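PDB 2JDA: YECBM32 from Yersinia enterocolitica, which binds polygalacturonic acid, the backbone of pectin, as a periplasmic carbohydrate-binding module of the family 32 type that carries a bound calcium ion. Local coordinates for residues 70-75 / 90-95. Residues are numbered along the deposited sequence; the frame is centred on the assembly and turned at random.
Sequences KLKFSI and GLETSS
Leu71 O is gripped by two groups of residues 92-93: Thr93 N donates a hydrogen bond to it at 2.9 Å, lying in the carbonyl plane, and Glu92 CA makes a C-H...O contact with the same oxygen, CA to O 3.1 Å. Thr93 answers in turn with its side chain. A chi1 of 59° sets OG1 between its own N and carbonyl carbon, where it accepts the N-H of Leu71 in a nearly straight bond (164°), so a hydroxyl takes the part of a strand carbonyl just where residues 93-95 leave regular strand geometry. Farther along, Phe73 and Leu91 form an antiparallel hydrogen-bonded pair, while Lys72 and Glu92, a non-hydrogen-bonded pair, lay their side chains alongside each other on the other face. Beyond Phe73 and Leu91 a side chain again serves as acceptor, Gly90 N donating to Ser74 OG at 3.0 Å; Gly90 has a positive phi at the corner of the chain.

On the inner face Leu91 CB sits over the Phe73 ring as a CH-pi contact, 4.1 Å from its centroid and offset toward the rim, with Leu91 CD1 near CE1 and CZ. Thr93 CG2 meets Phe73 CE2 at 3.6 Å, and Ile75 CD1 extends the apolar patch to Leu91 CD1. At the other end the bent chain of Lys70 runs past Thr93 O; one water joins Lys70 O to Glu92 OE1, and another links Lys70 NZ with Ser95 OG.

The contact lies at the open end of the hairpin formed by strands 71-78 and 85-92, the latter an outermost strand of the five-stranded antiparallel sheet of this F5/8 type C domain. Strand 71-78 pairs on its other side with strand 112-120, and Phe73 and Ile75 pack against Leu103, Ile61 and Ile59 of the facing sheet.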
ATOM      1  N   LYS A  70       9.654 -10.121  -1.777  1.00 13.84           N
ATOM      2  CA  LYS A  70       9.043  -9.580  -0.553  1.00 14.15           C
ATOM      3  C   LYS A  70       9.351  -8.090  -0.471  1.00 13.64           C
ATOM      4  O   LYS A  70      10.491  -7.682  -0.471  1.00 14.35           O
ATOM      5  CB  LYS A  70       9.642 -10.265   0.674  1.00 15.44           C
ATOM      6  CG  LYS A  70       9.308 -11.728   0.788  1.00 19.08           C
ATOM      7  CD  LYS A  70       9.543 -12.221   2.192  1.00 24.77           C
ATOM      8  CE  LYS A  70      10.849 -12.814   2.316  1.00 31.05           C
ATOM      9  NZ  LYS A  70      10.646 -14.283   2.146  1.00 34.78           N
ATOM     10  N   LEU A  71       8.310  -7.284  -0.418  1.00 12.40           N
ATOM     11  CA  LEU A  71       8.405  -5.830  -0.380  1.00 11.21           C
ATOM     12  C   LEU A  71       8.598  -5.384   1.054  1.00 11.24           C
ATOM     13  O   LEU A  71       7.848  -5.820   1.947  1.00 11.53           O
ATOM     14  CB  LEU A  71       7.107  -5.232  -0.935  1.00 12.26           C
ATOM     15  CG  LEU A  71       6.986  -3.715  -0.910  1.00 12.25           C
ATOM     16  CD1 LEU A  71       7.920  -3.088  -1.873  1.00 13.51           C
ATOM     17  CD2 LEU A  71       5.554  -3.359  -1.219  1.00 15.03           C
ATOM     18  N   LYS A  72       9.561  -4.508   1.258  1.00 11.56           N
ATOM     19  CA  LYS A  72       9.832  -3.903   2.537  1.00 12.14           C
ATOM     20  C   LYS A  72       9.119  -2.566   2.560  1.00 10.32           C
ATOM     21  O   LYS A  72       9.274  -1.768   1.617  1.00 10.76           O
ATOM     22  CB  LYS A  72      11.315  -3.692   2.728  1.00 13.30           C
ATOM     23  CG  LYS A  72      12.129  -4.920   2.574  1.00 20.40           C
ATOM     24  CD  LYS A  72      13.623  -4.624   2.699  1.00 25.45           C
ATOM     25  CE  LYS A  72      14.509  -5.577   1.887  1.00 28.07           C
ATOM     26  NZ  LYS A  72      15.547  -4.673   1.265  1.00 32.93           N
ATOM     27  N   PHE A  73       8.354  -2.278   3.615  1.00 10.66           N
ATOM     28  CA  PHE A  73       7.594  -1.056   3.695  1.00  9.90           C
ATOM     29  C   PHE A  73       7.154  -0.700   5.084  1.00 10.31           C
ATOM     30  O   PHE A  73       7.188  -1.531   5.983  1.00 10.93           O
ATOM     31  CB  PHE A  73       6.362  -1.138   2.764  1.00 11.29           C
ATOM     32  CG  PHE A  73       5.285  -2.118   3.209  1.00 11.27           C
ATOM     33  CD1 PHE A  73       4.051  -1.661   3.688  1.00 14.89           C
ATOM     34  CD2 PHE A  73       5.480  -3.484   3.173  1.00 12.46           C
ATOM     35  CE1 PHE A  73       3.121  -2.540   4.111  1.00 16.06           C
ATOM     36  CE2 PHE A  73       4.527  -4.364   3.620  1.00 11.70           C
ATOM     37  CZ  PHE A  73       3.315  -3.866   4.061  1.00 15.53           C
ATOM     38  N   SER A  74       6.712   0.549   5.223  1.00 10.18           N
ATOM     39  CA  SER A  74       6.117   1.115   6.417  1.00 10.14           C
ATOM     40  C   SER A  74       4.806   1.789   6.068  1.00 10.44           C
ATOM     41  O   SER A  74       4.644   2.225   4.946  1.00 10.64           O
ATOM     42  CB  SER A  74       7.069   2.125   7.099  1.00 11.05           C
ATOM     43  OG  SER A  74       8.267   1.485   7.477  1.00 11.27           O
ATOM     44  N   ILE A  75       3.873   1.847   7.014  1.00  9.86           N
ATOM     45  CA  ILE A  75       2.557   2.473   6.775  1.00 10.41           C
ATOM     46  C   ILE A  75       2.305   3.523   7.798  1.00 10.04           C
ATOM     47  O   ILE A  75       2.499   3.281   8.995  1.00 10.36           O
ATOM     48  CB  ILE A  75       1.384   1.484   6.872  1.00 12.14           C
ATOM     49  CG1 ILE A  75       1.618   0.255   6.044  1.00 13.81           C
ATOM     50  CG2 ILE A  75       0.093   2.135   6.439  1.00 14.88           C
ATOM     51  CD1 ILE A  75       0.625  -0.853   6.312  1.00 15.92           C
ATOM     52  N   GLY A  90       8.796  -1.063   8.964  1.00 15.08           N
ATOM     53  CA  GLY A  90       9.726  -2.138   8.636  1.00 16.29           C
ATOM     54  C   GLY A  90       9.057  -3.504   8.480  1.00 16.39           C
ATOM     55  O   GLY A  90       9.601  -4.522   8.904  1.00 20.69           O
ATOM     56  N   LEU A  91       7.880  -3.534   7.888  1.00 14.67           N
ATOM     57  CA  LEU A  91       7.194  -4.752   7.493  1.00 13.72           C
ATOM     58  C   LEU A  91       7.768  -5.338   6.217  1.00 12.75           C
ATOM     59  O   LEU A  91       8.346  -4.608   5.427  1.00 13.20           O
ATOM     60  CB  LEU A  91       5.693  -4.472   7.163  1.00 15.87           C
ATOM     61  CG  LEU A  91       4.870  -3.871   8.283  1.00 18.28           C
ATOM     62  CD1 LEU A  91       3.481  -3.575   7.860  1.00 19.68           C
ATOM     63  CD2 LEU A  91       4.789  -4.850   9.423  1.00 20.28           C
ATOM     64  N   GLU A  92       7.575  -6.627   5.995  1.00 11.79           N
ATOM     65  CA  GLU A  92       7.769  -7.247   4.689  1.00 12.64           C
ATOM     66  C   GLU A  92       6.505  -7.963   4.297  1.00 11.98           C
ATOM     67  O   GLU A  92       5.874  -8.629   5.142  1.00 12.83           O
ATOM     68  CB  GLU A  92       8.869  -8.289   4.752  1.00 14.99           C
ATOM     69  CG  GLU A  92      10.283  -7.805   4.819  1.00 19.35           C
ATOM     70  CD  GLU A  92      11.188  -9.033   4.690  1.00 24.63           C
ATOM     71  OE1 GLU A  92      11.944  -9.119   3.756  1.00 25.01           O
ATOM     72  OE2 GLU A  92      11.045  -9.966   5.510  1.00 30.92           O
ATOM     73  N   THR A  93       6.143  -7.924   3.029  1.00 11.94           N
ATOM     74  CA  THR A  93       5.056  -8.733   2.508  1.00 11.93           C
ATOM     75  C   THR A  93       5.464 -10.199   2.498  1.00 12.90           C
ATOM     76  O   THR A  93       6.622 -10.562   2.464  1.00 14.29           O
ATOM     77  CB  THR A  93       4.581  -8.321   1.118  1.00 11.74           C
ATOM     78  OG1 THR A  93       5.656  -8.406   0.153  1.00 12.51           O
ATOM     79  CG2 THR A  93       4.059  -6.901   1.155  1.00 12.60           C
ATOM     80  N   SER A  94       4.462 -11.041   2.521  1.00 13.35           N
ATOM     81  CA  SER A  94       4.658 -12.480   2.466  1.00 15.12           C
ATOM     82  C   SER A  94       4.874 -12.947   1.040  1.00 14.67           C
ATOM     83  O   SER A  94       4.290 -12.422   0.098  1.00 14.10           O
ATOM     84  CB  SER A  94       3.436 -13.169   3.043  1.00 16.00           C
ATOM     85  OG  SER A  94       3.610 -14.575   2.965  1.00 19.12           O
ATOM     86  N   SER A  95       5.694 -13.979   0.883  1.00 15.47           N
ATOM     87  CA  SER A  95       5.857 -14.661  -0.396  1.00 15.73           C
ATOM     88  C   SER A  95       5.100 -15.982  -0.465  1.00 16.91           C
ATOM     89  O   SER A  95       5.297 -16.740  -1.410  1.00 17.67           O
ATOM     90  CB  SER A  95       7.340 -14.875  -0.694  1.00 16.36           C
ATOM     91  OG  SER A  95       8.013 -15.607   0.325  1.00 18.33           O
TER
HETATM   92  O   HOH W   1      12.407  -7.814   1.612  1.00 23.97           O
HETATM   93  O   HOH W   2      10.664 -15.633  -0.551  1.00 34.69           O